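Local coordinates for protein SorB (Sorangium cellulosum, PDB 6B2V) that carries, in module nine of the trans-acyltransferase assembly line for the antibiotic sorangicin, a pyran synthase domain that closes a pyran ring in the growing polyketide, at residues L272-A275 and C279-A282; S81-R86 and P136-R141; V31-A36 and A100-V105; R42-V47 and R72-A77. All blocks are in the same frame, centred on the assembly; numbering follows the deposited sequence.

Overall arrangement
From the N terminus, contact 3 closes the first large loop, joining the short strand 33-35 to strand 101-110. Contact 4 lies wholly within that loop: strand 41-48, the strand running between the two of contact 3, packs there on helix 64-77. Contact 2 starts inside the same loop, at strand 82-90, but closes beyond it at 136-141, so it crosses contact 3. Contact 1 follows in series, as a local hairpin of the C-terminal half. Contacts 3 and 4 thus belong to the N-terminal hotdog fold. Contact 2 is a light touch by the chain leaving that fold, and the same loop reaches contact 1, where Arg141 bonds to Cys279.

Contact 1. Residues L272-A275 and C279-A282; sequences LVDA and CLMA
Leu272 lays its CD2 methyl against CE of Met281, 3.7 Å away, and the two side chains run side by side from one face of a beta hairpin. Met281 is extended as far as SD and then bends (chi3 -56°), which turns its terminal methyl back toward the leucine. Leu280 comes in differently: it points at the facing strand and lies over its backbone, with CB 3.6 Å from Leu272 O and CD1 3.9 Å from Asp274 N. Its other branch, CD2, meets OD2 of Asp274 at 4.0 Å, the two side chains crossing at about a right angle. The carboxylate has its main bonds elsewhere, since OD1 accepts the backbone N-H groups of Ser276 and Asn278 and so ties the turn together.

The backbone explains why two successive residues crowd against one leucine. Leu272 N donates an almost straight bond (175°) to Met281 O at 2.9 Å, and Leu272 O receives both Leu280 N, at 2.9 Å, and more weakly Met281 N, at 3.4 Å. Leu280 and Met281 therefore share one partner, a classic beta bulge. It shifts the register by one residue before the non-hydrogen-bonded pair Val273 and Cys279, whose side chains lie on the face opposite that of Leu272 and Met281. The hairpin sits in the C-terminal hotdog fold, with strand 250-255 flanking strand 267-273 and strand 232-241 flanking strand 279-289; Leu272 packs on Val251, while Met281 reaches Leu205.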
loop_
_atom_site.group_PDB
_atom_site.type_symbol
_atom_site.label_atom_id
_atom_site.label_comp_id
_atom_site.label_asym_id
_atom_site.label_seq_id
_atom_site.Cartn_x
_atom_site.Cartn_y
_atom_site.Cartn_z
ATOM N N LEU A 272 10.136 3.124 0.104
ATOM C CA LEU A 272 10.336 3.179 1.528
ATOM C C LEU A 272 11.792 2.736 1.745
ATOM O O LEU A 272 12.172 1.714 1.399
ATOM C CB LEU A 272 9.408 2.247 2.292
ATOM C CG LEU A 272 9.650 2.168 3.811
ATOM C CD1 LEU A 272 9.298 3.478 4.497
ATOM C CD2 LEU A 272 8.823 1.088 4.421
ATOM N N VAL A 273 12.562 3.603 2.365
ATOM C CA VAL A 273 13.945 3.346 2.631
ATOM C C VAL A 273 14.298 3.491 4.120
ATOM O O VAL A 273 13.665 4.150 4.831
ATOM C CB VAL A 273 14.916 4.257 1.832
ATOM C CG1 VAL A 273 14.636 4.168 0.346
ATOM C CG2 VAL A 273 14.852 5.705 2.267
ATOM N N ASP A 274 15.357 2.812 4.501
ATOM C CA ASP A 274 15.854 2.938 5.849
ATOM C C ASP A 274 16.744 4.168 5.979
ATOM O O ASP A 274 16.921 4.922 5.100
ATOM C CB ASP A 274 16.507 1.648 6.410
ATOM C CG ASP A 274 17.762 1.240 5.689
ATOM O OD1 ASP A 274 18.376 2.121 5.153
ATOM O OD2 ASP A 274 18.106 0.075 5.788
ATOM N N ALA A 275 17.348 4.335 7.132
ATOM C CA ALA A 275 18.155 5.522 7.386
ATOM C C ALA A 275 19.422 5.600 6.593
ATOM O O ALA A 275 20.018 6.631 6.576
ATOM C CB ALA A 275 18.403 5.787 8.877
ATOM N N CYS A 279 16.603 0.297 0.114
ATOM C CA CYS A 279 15.217 0.078 -0.245
ATOM C C CYS A 279 14.575 -1.105 0.472
ATOM O O CYS A 279 14.999 -2.191 0.342
ATOM C CB CYS A 279 15.169 -0.193 -1.746
ATOM S SG CYS A 279 13.490 -0.274 -2.411
ATOM N N LEU A 280 13.520 -0.812 1.234
ATOM C CA LEU A 280 12.783 -1.818 1.989
ATOM C C LEU A 280 11.602 -2.269 1.156
ATOM O O LEU A 280 11.332 -3.408 1.047
ATOM C CB LEU A 280 12.341 -1.265 3.371
ATOM C CG LEU A 280 13.446 -0.508 4.096
ATOM C CD1 LEU A 280 12.878 -0.097 5.430
ATOM C CD2 LEU A 280 14.682 -1.382 4.314
ATOM N N MET A 281 10.919 -1.314 0.572
ATOM C CA MET A 281 9.835 -1.611 -0.335
ATOM C C MET A 281 9.791 -0.612 -1.452
ATOM O O MET A 281 9.984 0.513 -1.222
ATOM C CB MET A 281 8.473 -1.596 0.326
ATOM C CG MET A 281 8.270 -2.646 1.362
ATOM S SD MET A 281 6.589 -2.656 1.966
ATOM C CE MET A 281 6.494 -0.968 2.502
ATOM N N ALA A 282 9.521 -1.120 -2.644
ATOM C CA ALA A 282 9.409 -0.310 -3.833
ATOM C C ALA A 282 8.028 -0.452 -4.468
ATOM O O ALA A 282 7.631 -1.518 -4.865
ATOM C CB ALA A 282 10.451 -0.690 -4.854
#

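Contact 2. Residues S81-R86 and P136-R141; sequences SIAGIR and PAQPAR
Ala83 and Gln138 bring their backbones no nearer than 6.4 Å between CA atoms, the closest CA pair of the two segments, and the remaining distance is bridged by one glutamine side chain. Gln138 stretches out fully to do so, with CG anti to the backbone N (chi1 -170°) and CD continuing the extended line. The amide is then rotated about its last torsion (chi3 68°), bringing NE2 to 3.1 Å from Ala83 O. The bond is weak and clearly bent, 132° at the hydrogen. NE2 also lies 4.0 Å from Ala83 CB, so the amide rests beside the alanine methyl as well as its carbonyl. A second weak bond runs from the same nitrogen to Ile241 O, and the glutamine is thus held by two loose bonds to carbonyls of different strands.

Ala83 is itself irregular. Together with Gly84 it faces Val131 in a classic beta bulge, and its backbone has a nearly helical twist, consistent with a carbonyl turned toward the passing loop. That loop leads from strand 123-132 to helix 147-152, carrying the chain from the N-terminal hotdog fold toward the C-terminal one. Strands 82-90 and 232-241 are neighbours there, and Gln138 reaches carbonyls of both, its side chain also touching Trp240 and Tyr242.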
loop_
_atom_site.group_PDB
_atom_site.type_symbol
_atom_site.label_atom_id
_atom_site.label_comp_id
_atom_site.label_asym_id
_atom_site.label_seq_id
_atom_site.Cartn_x
_atom_site.Cartn_y
_atom_site.Cartn_z
ATOM N N SER A 81 5.981 -18.575 -1.290
ATOM C CA SER A 81 7.013 -17.615 -1.015
ATOM C C SER A 81 6.875 -16.449 -1.993
ATOM O O SER A 81 7.082 -16.592 -3.130
ATOM C CB SER A 81 8.374 -18.329 -1.148
ATOM O OG SER A 81 9.432 -17.496 -0.801
ATOM N N ILE A 82 6.570 -15.284 -1.475
ATOM C CA ILE A 82 6.239 -14.148 -2.311
ATOM C C ILE A 82 7.293 -13.083 -2.379
ATOM O O ILE A 82 7.744 -12.632 -1.388
ATOM C CB ILE A 82 4.953 -13.508 -1.754
ATOM C CG1 ILE A 82 3.817 -14.511 -1.631
ATOM C CG2 ILE A 82 4.511 -12.299 -2.539
ATOM C CD1 ILE A 82 3.491 -15.226 -2.885
ATOM N N ALA A 83 7.654 -12.714 -3.583
ATOM C CA ALA A 83 8.600 -11.675 -3.852
ATOM C C ALA A 83 7.971 -10.320 -4.024
ATOM O O ALA A 83 8.597 -9.329 -3.858
ATOM C CB ALA A 83 9.385 -12.017 -5.109
ATOM N N GLY A 84 6.720 -10.326 -4.411
ATOM C CA GLY A 84 6.031 -9.098 -4.663
ATOM C C GLY A 84 4.677 -9.282 -5.276
ATOM O O GLY A 84 4.195 -10.354 -5.340
ATOM N N ILE A 85 4.099 -8.154 -5.669
ATOM C CA ILE A 85 2.792 -8.060 -6.281
ATOM C C ILE A 85 2.870 -7.246 -7.558
ATOM O O ILE A 85 3.516 -6.312 -7.616
ATOM C CB ILE A 85 1.750 -7.491 -5.294
ATOM C CG1 ILE A 85 1.371 -8.549 -4.276
ATOM C CG2 ILE A 85 0.463 -7.043 -5.978
ATOM C CD1 ILE A 85 0.559 -8.056 -3.114
ATOM N N ARG A 86 2.194 -7.702 -8.590
ATOM C CA ARG A 86 2.152 -6.984 -9.848
ATOM C C ARG A 86 0.703 -6.746 -10.272
ATOM O O ARG A 86 -0.151 -7.472 -9.915
ATOM C CB ARG A 86 2.877 -7.729 -10.984
ATOM C CG ARG A 86 4.377 -7.593 -10.951
ATOM C CD ARG A 86 5.116 -8.331 -12.043
ATOM N NE ARG A 86 4.636 -7.891 -13.293
ATOM C CZ ARG A 86 4.011 -8.669 -14.138
ATOM N NH1 ARG A 86 3.844 -9.935 -13.861
ATOM N NH2 ARG A 86 3.561 -8.176 -15.257
ATOM N N PRO A 136 13.113 -16.601 -10.502
ATOM C CA PRO A 136 13.348 -15.223 -10.114
ATOM C C PRO A 136 12.686 -14.244 -11.032
ATOM O O PRO A 136 12.775 -14.375 -12.192
ATOM C CB PRO A 136 14.855 -15.099 -10.176
ATOM C CG PRO A 136 15.344 -16.471 -9.873
ATOM C CD PRO A 136 14.351 -17.386 -10.525
ATOM N N ALA A 137 11.937 -13.335 -10.443
ATOM C CA ALA A 137 11.262 -12.290 -11.172
ATOM C C ALA A 137 11.384 -10.886 -10.551
ATOM O O ALA A 137 11.011 -9.924 -11.135
ATOM C CB ALA A 137 9.828 -12.670 -11.419
ATOM N N GLN A 138 11.960 -10.799 -9.380
ATOM C CA GLN A 138 12.107 -9.533 -8.724
ATOM C C GLN A 138 13.253 -8.768 -9.328
ATOM O O GLN A 138 14.332 -9.255 -9.418
ATOM C CB GLN A 138 12.339 -9.821 -7.233
ATOM C CG GLN A 138 12.305 -8.662 -6.279
ATOM C CD GLN A 138 12.603 -9.057 -4.854
ATOM O OE1 GLN A 138 13.706 -9.440 -4.537
ATOM N NE2 GLN A 138 11.622 -8.915 -3.993
ATOM N N PRO A 139 13.030 -7.503 -9.646
ATOM C CA PRO A 139 14.114 -6.666 -10.131
ATOM C C PRO A 139 15.122 -6.503 -9.012
ATOM O O PRO A 139 14.792 -6.522 -7.863
ATOM C CB PRO A 139 13.464 -5.310 -10.376
ATOM C CG PRO A 139 12.022 -5.531 -10.338
ATOM C CD PRO A 139 11.736 -6.816 -9.671
ATOM N N ALA A 140 16.355 -6.230 -9.376
ATOM C CA ALA A 140 17.377 -6.063 -8.395
ATOM C C ALA A 140 17.002 -4.881 -7.540
ATOM O O ALA A 140 16.473 -3.934 -7.996
ATOM C CB ALA A 140 18.722 -5.810 -9.053
ATOM N N ARG A 141 17.349 -5.002 -6.287
ATOM C CA ARG A 141 17.090 -3.987 -5.317
ATOM C C ARG A 141 17.783 -2.768 -5.859
ATOM O O ARG A 141 18.887 -2.797 -6.218
ATOM C CB ARG A 141 17.752 -4.406 -4.000
ATOM C CG ARG A 141 17.371 -3.573 -2.807
ATOM C CD ARG A 141 18.091 -3.936 -1.526
ATOM N NE ARG A 141 17.312 -3.696 -0.352
ATOM C CZ ARG A 141 17.775 -3.779 0.878
ATOM N NH1 ARG A 141 19.045 -4.062 1.081
ATOM N NH2 ARG A 141 16.977 -3.590 1.895
#

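Contact 3. Residues V31-A36 and A100-V105; sequences VHREVA and ACELRV
Val35 and Arg104 form the packed side of this contact. Val35 points toward strand 101-110 and rests on Ala43, with CG1 coming obliquely to NE of Arg104 at 4.3 Å. Even here the approach is near the limit of packing.

The two strands are not direct neighbours. Strand 41-48 runs between strands 33-35 and 101-110 in the N-terminal hotdog fold, and even the nearest CA pair, Val35 and Arg104, is 8.7 Å apart. Ala45 of that middle strand faces both His32 and Arg33 in a classic beta bulge near the start of the short strand.

The solvent side is a set of charges. Arg33 starts with CG between its backbone N and carbonyl carbon (chi1 66°) and then runs straight to NE, carrying the guanidinium outward and across strand 41-48 toward Glu102. There NH2 of Arg33 lies 3.3 Å from OE2 of Glu102, a salt bridge. Glu102 is extended too, and the two side chains cross at about a right angle. Their flat ends are turned 45° against each other, so the charges meet through one nitrogen and one oxygen instead of a paired, coplanar grip. Ala45 and Val47 border this bridge, Val47 touching both Arg33 and Glu102. Arg104 also sends NH2 toward OE1 of Glu102, but at 3.7 Å this is a long salt bridge. Both arginines are exposed, and their charges are probably well screened.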
loop_
_atom_site.group_PDB
_atom_site.type_symbol
_atom_site.label_atom_id
_atom_site.label_comp_id
_atom_site.label_asym_id
_atom_site.label_seq_id
_atom_site.Cartn_x
_atom_site.Cartn_y
_atom_site.Cartn_z
ATOM N N VAL A 31 -6.234 -12.655 7.880
ATOM C CA VAL A 31 -6.532 -13.960 7.376
ATOM C C VAL A 31 -6.878 -14.878 8.523
ATOM O O VAL A 31 -6.032 -15.277 9.216
ATOM C CB VAL A 31 -5.313 -14.528 6.674
ATOM C CG1 VAL A 31 -5.604 -15.903 6.158
ATOM C CG2 VAL A 31 -4.893 -13.614 5.558
ATOM N N HIS A 32 -8.151 -15.179 8.696
ATOM C CA HIS A 32 -8.574 -16.016 9.802
ATOM C C HIS A 32 -8.759 -17.506 9.555
ATOM O O HIS A 32 -8.543 -18.283 10.431
ATOM C CB HIS A 32 -9.831 -15.445 10.418
ATOM C CG HIS A 32 -9.723 -14.013 10.814
ATOM N ND1 HIS A 32 -10.811 -13.235 11.095
ATOM C CD2 HIS A 32 -8.647 -13.227 10.995
ATOM C CE1 HIS A 32 -10.413 -12.026 11.417
ATOM N NE2 HIS A 32 -9.099 -11.995 11.362
ATOM N N ARG A 33 -9.196 -17.894 8.368
ATOM C CA ARG A 33 -9.401 -19.315 8.127
ATOM C C ARG A 33 -9.263 -19.653 6.656
ATOM O O ARG A 33 -9.378 -18.787 5.789
ATOM C CB ARG A 33 -10.711 -19.777 8.772
ATOM C CG ARG A 33 -11.957 -19.170 8.151
ATOM C CD ARG A 33 -13.212 -19.595 8.899
ATOM N NE ARG A 33 -14.425 -19.056 8.288
ATOM C CZ ARG A 33 -14.895 -17.833 8.511
ATOM N NH1 ARG A 33 -14.255 -17.015 9.335
ATOM N NH2 ARG A 33 -16.005 -17.428 7.910
ATOM N N GLU A 34 -9.011 -20.927 6.387
ATOM C CA GLU A 34 -8.973 -21.416 5.030
ATOM C C GLU A 34 -10.386 -21.911 4.710
ATOM O O GLU A 34 -11.022 -22.491 5.524
ATOM C CB GLU A 34 -7.908 -22.486 4.776
ATOM C CG GLU A 34 -7.908 -22.946 3.331
ATOM C CD GLU A 34 -6.664 -23.618 2.836
ATOM O OE1 GLU A 34 -5.741 -23.811 3.581
ATOM O OE2 GLU A 34 -6.642 -23.915 1.681
ATOM N N VAL A 35 -10.805 -21.672 3.489
ATOM C CA VAL A 35 -12.109 -21.997 3.044
ATOM C C VAL A 35 -12.064 -22.873 1.801
ATOM O O VAL A 35 -11.203 -22.764 1.006
ATOM C CB VAL A 35 -12.832 -20.671 2.897
ATOM C CG1 VAL A 35 -13.439 -20.405 1.577
ATOM C CG2 VAL A 35 -13.691 -20.395 4.082
ATOM N N ALA A 36 -13.001 -23.794 1.695
ATOM C CA ALA A 36 -12.980 -24.731 0.594
ATOM C C ALA A 36 -13.250 -24.167 -0.780
ATOM O O ALA A 36 -14.078 -23.338 -0.941
ATOM C CB ALA A 36 -13.877 -25.915 0.889
ATOM N N ALA A 100 -20.701 -6.478 11.019
ATOM C CA ALA A 100 -19.526 -7.198 10.573
ATOM C C ALA A 100 -19.692 -7.739 9.139
ATOM O O ALA A 100 -20.761 -7.868 8.664
ATOM C CB ALA A 100 -19.204 -8.324 11.472
ATOM N N CYS A 101 -18.572 -7.993 8.463
ATOM C CA CYS A 101 -18.544 -8.493 7.099
ATOM C C CYS A 101 -17.387 -9.434 6.868
ATOM O O CYS A 101 -16.324 -9.252 7.386
ATOM C CB CYS A 101 -18.406 -7.317 6.140
ATOM S SG CYS A 101 -18.838 -7.582 4.403
ATOM N N GLU A 102 -17.601 -10.413 6.023
ATOM C CA GLU A 102 -16.556 -11.318 5.679
ATOM C C GLU A 102 -15.861 -10.859 4.414
ATOM O O GLU A 102 -16.469 -10.360 3.558
ATOM C CB GLU A 102 -17.129 -12.708 5.442
ATOM C CG GLU A 102 -16.128 -13.761 5.008
ATOM C CD GLU A 102 -16.735 -15.035 4.387
ATOM O OE1 GLU A 102 -17.201 -15.046 3.268
ATOM O OE2 GLU A 102 -16.681 -16.038 4.999
ATOM N N LEU A 103 -14.560 -11.024 4.368
ATOM C CA LEU A 103 -13.770 -10.746 3.187
ATOM C C LEU A 103 -13.080 -12.037 2.810
ATOM O O LEU A 103 -12.552 -12.681 3.660
ATOM C CB LEU A 103 -12.745 -9.661 3.470
ATOM C CG LEU A 103 -12.208 -8.862 2.326
ATOM C CD1 LEU A 103 -13.277 -8.225 1.510
ATOM C CD2 LEU A 103 -11.302 -7.794 2.870
ATOM N N ARG A 104 -13.104 -12.358 1.537
ATOM C CA ARG A 104 -12.502 -13.570 1.031
ATOM C C ARG A 104 -11.484 -13.276 -0.027
ATOM O O ARG A 104 -11.665 -12.381 -0.750
ATOM C CB ARG A 104 -13.582 -14.485 0.460
ATOM C CG ARG A 104 -13.080 -15.823 -0.002
ATOM C CD ARG A 104 -14.153 -16.659 -0.666
ATOM N NE ARG A 104 -15.346 -16.824 0.145
ATOM C CZ ARG A 104 -16.499 -17.243 -0.358
ATOM N NH1 ARG A 104 -16.598 -17.487 -1.638
ATOM N NH2 ARG A 104 -17.557 -17.390 0.392
ATOM N N VAL A 105 -10.387 -14.013 -0.023
ATOM C CA VAL A 105 -9.384 -13.857 -1.028
ATOM C C VAL A 105 -9.159 -15.208 -1.659
ATOM O O VAL A 105 -8.913 -16.137 -0.981
ATOM C CB VAL A 105 -8.081 -13.247 -0.465
ATOM C CG1 VAL A 105 -7.530 -14.054 0.659
ATOM C CG2 VAL A 105 -7.047 -13.095 -1.537
#

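Contact 4. Residues R42-V47 and R72-A77; sequences RAFAAV and RAAAEA
Phe44 turns its ring onto the last turns of helix 64-77 and meets it chiefly at Ala74. With CG beside the backbone N and anti to the carbonyl carbon (chi1 -59°), the ring reaches from the strand across the helix surface. The carbonyl oxygen of Ala74 lies over one ring face, 3.6 Å from CE1 of Phe44. The methyl of the same alanine sits nearer the root of the ring, with Ala74 CB 3.8 Å from Phe44 CD1. Farther along the ring, on the same side of its plane, Ala77 CB comes obliquely to Phe44 CE2 at 3.9 Å. Two alanines three residues apart thus lie to the same side of the ring, one by CD1 and the other by CE2, and their short side chains let it lie close to the helix backbone.

This is the core arrangement of a hotdog fold, in which a curved antiparallel sheet wraps a long central helix. Here the strand and helix segments pass 9.1 Å apart at their axes.

Arg42, also directed toward the helix, makes its link through water. Its chain is extended at chi2 and bends at chi3 (68°), which swings NH2 to water 1 at 2.9 Å, in the guanidinium plane; that water lies 3.1 Å from Ala77 O. The stronger partner of the same NH2 is Glu34, through a salt bridge. On the helix itself, Arg72 leaves the backbone extended and then folds at chi3 (64°) and again at chi4, bringing NH1 to 3.0 Å from Glu76 OE2, one turn along. The donor approaches from well above the carboxylate plane, although the oxygen lies in the guanidinium plane; NH2 of Arg72 forms a further salt bridge with Glu69.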
loop_
_atom_site.group_PDB
_atom_site.type_symbol
_atom_site.label_atom_id
_atom_site.label_comp_id
_atom_site.label_asym_id
_atom_site.label_seq_id
_atom_site.Cartn_x
_atom_site.Cartn_y
_atom_site.Cartn_z
ATOM N N ARG A 42 -7.128 -21.978 -3.897
ATOM C CA ARG A 42 -7.169 -21.965 -2.467
ATOM C C ARG A 42 -7.768 -20.634 -2.061
ATOM O O ARG A 42 -7.497 -19.658 -2.646
ATOM C CB ARG A 42 -5.801 -22.187 -1.883
ATOM C CG ARG A 42 -5.397 -23.632 -2.067
ATOM C CD ARG A 42 -4.169 -24.026 -1.329
ATOM N NE ARG A 42 -4.305 -24.043 0.101
ATOM C CZ ARG A 42 -3.296 -24.324 0.902
ATOM N NH1 ARG A 42 -2.132 -24.618 0.392
ATOM N NH2 ARG A 42 -3.434 -24.301 2.188
ATOM N N ALA A 43 -8.582 -20.665 -1.043
ATOM C CA ALA A 43 -9.322 -19.519 -0.595
ATOM C C ALA A 43 -9.225 -19.362 0.887
ATOM O O ALA A 43 -9.182 -20.304 1.604
ATOM C CB ALA A 43 -10.784 -19.661 -1.019
ATOM N N PHE A 44 -9.152 -18.116 1.325
ATOM C CA PHE A 44 -9.060 -17.755 2.717
ATOM C C PHE A 44 -10.031 -16.654 3.059
ATOM O O PHE A 44 -10.387 -15.920 2.218
ATOM C CB PHE A 44 -7.643 -17.308 3.103
ATOM C CG PHE A 44 -6.615 -18.347 2.859
ATOM C CD1 PHE A 44 -6.130 -18.522 1.624
ATOM C CD2 PHE A 44 -6.170 -19.138 3.860
ATOM C CE1 PHE A 44 -5.213 -19.481 1.351
ATOM C CE2 PHE A 44 -5.244 -20.101 3.609
ATOM C CZ PHE A 44 -4.766 -20.270 2.354
ATOM N N ALA A 45 -10.429 -16.583 4.314
ATOM C CA ALA A 45 -11.392 -15.624 4.755
ATOM C C ALA A 45 -11.125 -15.024 6.116
ATOM O O ALA A 45 -10.410 -15.565 6.868
ATOM C CB ALA A 45 -12.763 -16.264 4.724
ATOM N N ALA A 46 -11.685 -13.843 6.338
ATOM C CA ALA A 46 -11.659 -13.142 7.585
ATOM C C ALA A 46 -12.941 -12.341 7.760
ATOM O O ALA A 46 -13.482 -11.874 6.847
ATOM C CB ALA A 46 -10.446 -12.215 7.665
ATOM N N VAL A 47 -13.376 -12.186 8.987
ATOM C CA VAL A 47 -14.528 -11.385 9.301
ATOM C C VAL A 47 -14.090 -10.185 10.128
ATOM O O VAL A 47 -13.416 -10.347 11.050
ATOM C CB VAL A 47 -15.532 -12.169 10.150
ATOM C CG1 VAL A 47 -16.683 -11.295 10.523
ATOM C CG2 VAL A 47 -16.008 -13.369 9.382
ATOM N N ARG A 72 -0.857 -11.207 0.382
ATOM C CA ARG A 72 0.432 -11.758 0.727
ATOM C C ARG A 72 0.321 -12.716 1.902
ATOM O O ARG A 72 0.894 -13.758 1.879
ATOM C CB ARG A 72 1.407 -10.636 1.098
ATOM C CG ARG A 72 2.833 -11.066 1.457
ATOM C CD ARG A 72 3.459 -10.097 2.474
ATOM N NE ARG A 72 2.806 -10.056 3.758
ATOM C CZ ARG A 72 2.836 -11.018 4.652
ATOM N NH1 ARG A 72 3.511 -12.109 4.419
ATOM N NH2 ARG A 72 2.217 -10.885 5.777
ATOM N N ALA A 73 -0.416 -12.328 2.928
ATOM C CA ALA A 73 -0.581 -13.172 4.087
ATOM C C ALA A 73 -1.274 -14.478 3.713
ATOM O O ALA A 73 -0.934 -15.506 4.216
ATOM C CB ALA A 73 -1.322 -12.446 5.154
ATOM N N ALA A 74 -2.253 -14.414 2.837
ATOM C CA ALA A 74 -2.945 -15.624 2.410
ATOM C C ALA A 74 -2.014 -16.562 1.653
ATOM O O ALA A 74 -2.073 -17.739 1.807
ATOM C CB ALA A 74 -4.182 -15.294 1.594
ATOM N N ALA A 75 -1.192 -16.006 0.799
ATOM C CA ALA A 75 -0.234 -16.785 0.079
ATOM C C ALA A 75 0.780 -17.416 1.038
ATOM O O ALA A 75 1.170 -18.527 0.825
ATOM C CB ALA A 75 0.457 -15.951 -0.971
ATOM N N GLU A 76 1.195 -16.679 2.070
ATOM C CA GLU A 76 2.132 -17.201 3.079
ATOM C C GLU A 76 1.474 -18.342 3.813
ATOM O O GLU A 76 2.109 -19.292 4.137
ATOM C CB GLU A 76 2.646 -16.130 4.065
ATOM C CG GLU A 76 3.868 -16.530 4.840
ATOM C CD GLU A 76 4.611 -15.382 5.493
ATOM O OE1 GLU A 76 5.830 -15.379 5.453
ATOM O OE2 GLU A 76 3.976 -14.532 6.054
ATOM N N ALA A 77 0.176 -18.249 4.056
ATOM C CA ALA A 77 -0.578 -19.307 4.724
ATOM C C ALA A 77 -0.701 -20.564 3.914
ATOM O O ALA A 77 -0.754 -21.645 4.449
ATOM C CB ALA A 77 -1.918 -18.849 5.213
HETATM O O HOH W 1 -0.928 -24.640 3.689
#